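Prolyl oligopeptidase (Novosphingobium capsulatum, PDB 1YR2) probably hydrolyses Pro-Xaa and, to a lesser extent, Ala-Xaa bonds in oligopeptides, as a serine endopeptidase of the S9A family. Local coordinates at residues A[116-125]-A[136-147]. Sequence-based numbering, arbitrary orientation.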
loop_
_atom_site.group_PDB
_atom_site.type_symbol
_atom_site.label_atom_id
_atom_site.label_comp_id
_atom_site.label_asym_id
_atom_site.label_seq_id
_atom_site.Cartn_x
_atom_site.Cartn_y
_atom_site.Cartn_z
ATOM N N ARG A 116 -20.974 -13.850 -5.644
ATOM C CA ARG A 116 -21.982 -14.878 -6.007
ATOM C C ARG A 116 -23.387 -14.272 -5.924
ATOM O O ARG A 116 -23.747 -13.681 -4.903
ATOM C CB ARG A 116 -21.858 -16.043 -5.047
ATOM C CG ARG A 116 -20.531 -16.786 -5.189
ATOM C CD ARG A 116 -20.244 -17.850 -4.084
ATOM N NE ARG A 116 -19.318 -18.831 -4.633
ATOM C CZ ARG A 116 -19.659 -20.026 -5.122
ATOM N NH1 ARG A 116 -20.912 -20.464 -5.099
ATOM N NH2 ARG A 116 -18.699 -20.810 -5.610
ATOM N N ARG A 117 -24.140 -14.329 -7.023
ATOM C CA ARG A 117 -25.535 -13.930 -7.013
ATOM C C ARG A 117 -26.302 -14.948 -7.856
ATOM O O ARG A 117 -25.911 -15.273 -8.976
ATOM C CB ARG A 117 -25.751 -12.516 -7.559
ATOM C CG ARG A 117 -25.026 -11.389 -6.856
ATOM C CD ARG A 117 -25.542 -11.084 -5.421
ATOM N NE ARG A 117 -24.868 -9.899 -4.961
ATOM C CZ ARG A 117 -23.675 -9.908 -4.407
ATOM N NH1 ARG A 117 -23.071 -11.061 -4.128
ATOM N NH2 ARG A 117 -23.118 -8.771 -4.050
ATOM N N GLY A 118 -27.396 -15.457 -7.299
ATOM C CA GLY A 118 -28.201 -16.464 -7.980
ATOM C C GLY A 118 -27.418 -17.698 -8.342
ATOM O O GLY A 118 -26.769 -18.305 -7.498
ATOM N N ALA A 119 -27.445 -18.014 -9.614
ATOM C CA ALA A 119 -26.801 -19.191 -10.169
ATOM C C ALA A 119 -25.382 -18.927 -10.650
ATOM O O ALA A 119 -24.755 -19.821 -11.209
ATOM C CB ALA A 119 -27.621 -19.725 -11.310
ATOM N N SER A 120 -24.864 -17.728 -10.409
ATOM C CA SER A 120 -23.636 -17.286 -11.054
ATOM C C SER A 120 -22.621 -16.717 -10.058
ATOM O O SER A 120 -22.951 -16.189 -8.986
ATOM C CB SER A 120 -23.955 -16.228 -12.138
ATOM O OG SER A 120 -24.696 -16.747 -13.220
ATOM N N VAL A 121 -21.354 -16.805 -10.451
ATOM C CA VAL A 121 -20.285 -16.117 -9.761
ATOM C C VAL A 121 -19.601 -15.155 -10.760
ATOM O O VAL A 121 -19.345 -15.533 -11.903
ATOM C CB VAL A 121 -19.298 -17.123 -9.106
ATOM C CG1 VAL A 121 -18.633 -17.987 -10.107
ATOM C CG2 VAL A 121 -18.241 -16.407 -8.287
ATOM N N PHE A 122 -19.286 -13.949 -10.297
ATOM C CA PHE A 122 -18.714 -12.834 -11.070
ATOM C C PHE A 122 -17.374 -12.428 -10.455
ATOM O O PHE A 122 -17.256 -12.326 -9.228
ATOM C CB PHE A 122 -19.633 -11.585 -11.075
ATOM C CG PHE A 122 -21.044 -11.851 -11.522
ATOM C CD1 PHE A 122 -21.972 -12.413 -10.679
ATOM C CD2 PHE A 122 -21.445 -11.506 -12.806
ATOM C CE1 PHE A 122 -23.279 -12.653 -11.093
ATOM C CE2 PHE A 122 -22.747 -11.706 -13.208
ATOM C CZ PHE A 122 -23.659 -12.294 -12.402
ATOM N N TYR A 123 -16.364 -12.256 -11.301
ATOM C CA TYR A 123 -15.046 -11.864 -10.813
ATOM C C TYR A 123 -14.227 -11.253 -11.927
ATOM O O TYR A 123 -14.329 -11.632 -13.069
ATOM C CB TYR A 123 -14.307 -13.070 -10.174
ATOM C CG TYR A 123 -14.187 -14.252 -11.125
ATOM C CD1 TYR A 123 -15.259 -15.070 -11.352
ATOM C CD2 TYR A 123 -13.018 -14.485 -11.825
ATOM C CE1 TYR A 123 -15.194 -16.141 -12.205
ATOM C CE2 TYR A 123 -12.926 -15.549 -12.705
ATOM C CZ TYR A 123 -14.037 -16.363 -12.906
ATOM O OH TYR A 123 -13.992 -17.409 -13.788
ATOM N N SER A 124 -13.421 -10.267 -11.577
ATOM C CA SER A 124 -12.456 -9.716 -12.509
ATOM C C SER A 124 -11.281 -10.716 -12.722
ATOM O O SER A 124 -10.967 -11.500 -11.814
ATOM C CB SER A 124 -12.004 -8.334 -12.015
ATOM O OG SER A 124 -11.091 -8.427 -10.954
ATOM N N TRP A 125 -10.653 -10.645 -13.898
ATOM C CA TRP A 125 -9.473 -11.399 -14.231
ATOM C C TRP A 125 -8.632 -10.616 -15.201
ATOM O O TRP A 125 -9.149 -10.062 -16.138
ATOM C CB TRP A 125 -9.807 -12.752 -14.838
ATOM C CG TRP A 125 -8.631 -13.568 -15.152
ATOM C CD1 TRP A 125 -7.918 -14.304 -14.300
ATOM C CD2 TRP A 125 -8.033 -13.756 -16.436
ATOM N NE1 TRP A 125 -6.877 -14.929 -14.937
ATOM C CE2 TRP A 125 -6.941 -14.629 -16.263
ATOM C CE3 TRP A 125 -8.320 -13.290 -17.734
ATOM C CZ2 TRP A 125 -6.147 -15.058 -17.321
ATOM C CZ3 TRP A 125 -7.535 -13.700 -18.768
ATOM C CH2 TRP A 125 -6.457 -14.581 -18.570
ATOM N N LEU A 136 -15.425 -11.596 -15.792
ATOM C CA LEU A 136 -15.851 -12.958 -16.069
ATOM C C LEU A 136 -17.007 -13.412 -15.210
ATOM O O LEU A 136 -17.255 -12.930 -14.081
ATOM C CB LEU A 136 -14.696 -13.942 -15.843
ATOM C CG LEU A 136 -13.399 -13.637 -16.567
ATOM C CD1 LEU A 136 -12.535 -14.830 -16.498
ATOM C CD2 LEU A 136 -13.650 -13.209 -17.983
ATOM N N VAL A 137 -17.732 -14.371 -15.766
ATOM C CA VAL A 137 -18.855 -14.967 -15.080
ATOM C C VAL A 137 -18.876 -16.452 -15.372
ATOM O O VAL A 137 -18.495 -16.913 -16.448
ATOM C CB VAL A 137 -20.190 -14.338 -15.553
ATOM C CG1 VAL A 137 -20.432 -14.614 -17.040
ATOM C CG2 VAL A 137 -21.347 -14.833 -14.703
ATOM N N ARG A 138 -19.315 -17.236 -14.426
ATOM C CA ARG A 138 -19.523 -18.661 -14.697
ATOM C C ARG A 138 -20.574 -19.225 -13.746
ATOM O O ARG A 138 -20.945 -18.545 -12.800
ATOM C CB ARG A 138 -18.196 -19.406 -14.597
ATOM C CG ARG A 138 -17.687 -19.593 -13.158
ATOM C CD ARG A 138 -16.292 -20.317 -13.097
ATOM N NE ARG A 138 -15.865 -20.418 -11.700
ATOM C CZ ARG A 138 -14.631 -20.405 -11.295
ATOM N NH1 ARG A 138 -13.639 -20.373 -12.161
ATOM N NH2 ARG A 138 -14.364 -20.482 -10.016
ATOM N N PRO A 139 -21.111 -20.417 -13.977
ATOM C CA PRO A 139 -22.059 -20.969 -12.998
ATOM C C PRO A 139 -21.431 -21.116 -11.602
ATOM O O PRO A 139 -20.255 -21.472 -11.478
ATOM C CB PRO A 139 -22.452 -22.333 -13.604
ATOM C CG PRO A 139 -22.186 -22.134 -15.103
ATOM C CD PRO A 139 -20.907 -21.329 -15.125
ATOM N N ALA A 140 -22.231 -20.870 -10.573
ATOM C CA ALA A 140 -21.767 -20.867 -9.193
ATOM C C ALA A 140 -21.224 -22.208 -8.784
ATOM O O ALA A 140 -20.344 -22.261 -7.951
ATOM C CB ALA A 140 -22.890 -20.449 -8.232
ATOM N N ASP A 141 -21.743 -23.269 -9.360
ATOM C CA ASP A 141 -21.284 -24.630 -9.110
ATOM C C ASP A 141 -20.198 -25.140 -10.097
ATOM O O ASP A 141 -19.885 -26.324 -10.095
ATOM C CB ASP A 141 -22.492 -25.558 -9.214
ATOM C CG ASP A 141 -23.049 -25.609 -10.638
ATOM O OD1 ASP A 141 -23.688 -24.610 -11.065
ATOM O OD2 ASP A 141 -22.876 -26.567 -11.414
ATOM N N ALA A 142 -19.641 -24.282 -10.954
ATOM C CA ALA A 142 -18.575 -24.731 -11.861
ATOM C C ALA A 142 -17.355 -25.012 -11.022
ATOM O O ALA A 142 -17.099 -24.277 -10.088
ATOM C CB ALA A 142 -18.228 -23.677 -12.875
ATOM N N PRO A 143 -16.586 -26.037 -11.360
ATOM C CA PRO A 143 -15.358 -26.343 -10.591
ATOM C C PRO A 143 -14.393 -25.153 -10.551
ATOM O O PRO A 143 -14.248 -24.423 -11.533
ATOM C CB PRO A 143 -14.733 -27.528 -11.374
ATOM C CG PRO A 143 -15.872 -28.133 -12.172
ATOM C CD PRO A 143 -16.845 -27.042 -12.427
ATOM N N VAL A 144 -13.777 -24.924 -9.403
ATOM C CA VAL A 144 -12.684 -23.954 -9.326
ATOM C C VAL A 144 -11.633 -24.321 -10.356
ATOM O O VAL A 144 -11.243 -25.493 -10.466
ATOM C CB VAL A 144 -12.092 -23.958 -7.910
ATOM C CG1 VAL A 144 -10.840 -23.081 -7.833
ATOM C CG2 VAL A 144 -13.149 -23.503 -6.909
ATOM N N GLY A 145 -11.202 -23.338 -11.139
ATOM C CA GLY A 145 -10.280 -23.567 -12.221
ATOM C C GLY A 145 -10.936 -23.681 -13.590
ATOM O O GLY A 145 -10.240 -23.809 -14.540
ATOM N N THR A 146 -12.261 -23.632 -13.679
ATOM C CA THR A 146 -12.976 -23.608 -14.952
ATOM C C THR A 146 -12.841 -22.232 -15.525
ATOM O O THR A 146 -13.168 -21.296 -14.830
ATOM C CB THR A 146 -14.500 -23.796 -14.691
ATOM O OG1 THR A 146 -14.734 -25.030 -14.033
ATOM C CG2 THR A 146 -15.338 -23.839 -16.037
ATOM N N LYS A 147 -12.399 -22.091 -16.773
ATOM C CA LYS A 147 -12.347 -20.763 -17.429
ATOM C C LYS A 147 -13.728 -20.082 -17.485
ATOM O O LYS A 147 -14.723 -20.648 -17.961
ATOM C CB LYS A 147 -11.729 -20.860 -18.841
ATOM C CG LYS A 147 -11.582 -19.538 -19.546
ATOM C CD LYS A 147 -10.590 -18.621 -18.858
ATOM C CE LYS A 147 -10.477 -17.256 -19.578
ATOM N NZ LYS A 147 -9.393 -16.397 -18.981
HETATM O O HOH W 1 -16.344 -20.377 -7.891
#
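Val121 and Tyr123 pair with Arg138 and Leu136 as hydrogen-bonded pairs of an antiparallel hairpin, the short strand axes 4.7 Å apart at 159°. Just past the strand end, Ala140 N still donates to Ala119 O (2.8 Å).

On one face of the sheet, Leu136 CB lies over the Tyr123 ring, 4.1 Å from its centroid. Tyr123 CG sits between its backbone N and carbonyl carbon (chi1 56°), and its hydroxyl end reaches Arg138. The ring and guanidinium planes are 56° apart, and Tyr123 OH is 3.4 Å from Arg138 NH1 at an angle too poor for a hydrogen bond. The Arg138 chain runs extended beside Val121, with CG 3.6 Å from Val121 CG1. Its NH1 donates to Thr146 O in the carbonyl plane and forms a salt bridge with Glu448. Its NH2 donates to a water in the guanidinium plane, which also accepts a weak bond from Arg116 NH2. Arg116 NH2 gives a second weak bond to Ala140 O, while its NE bonds to Tyr422. On the other face, Val137 CG2 makes a CH-pi contact over the Phe122 ring. At the far end, Lys147 NZ stands over the six-membered ring of Trp125, 3.4 Å from its centroid, a cation-pi contact.

The hairpin forms the two middle strands of a four-stranded antiparallel sheet, a blade of the beta-propeller domain. Buried Arg138 is held by both the 143-146 turn and Glu448, so its charge is probably well compensated, and it ties the hairpin to the segment after strand 443-446.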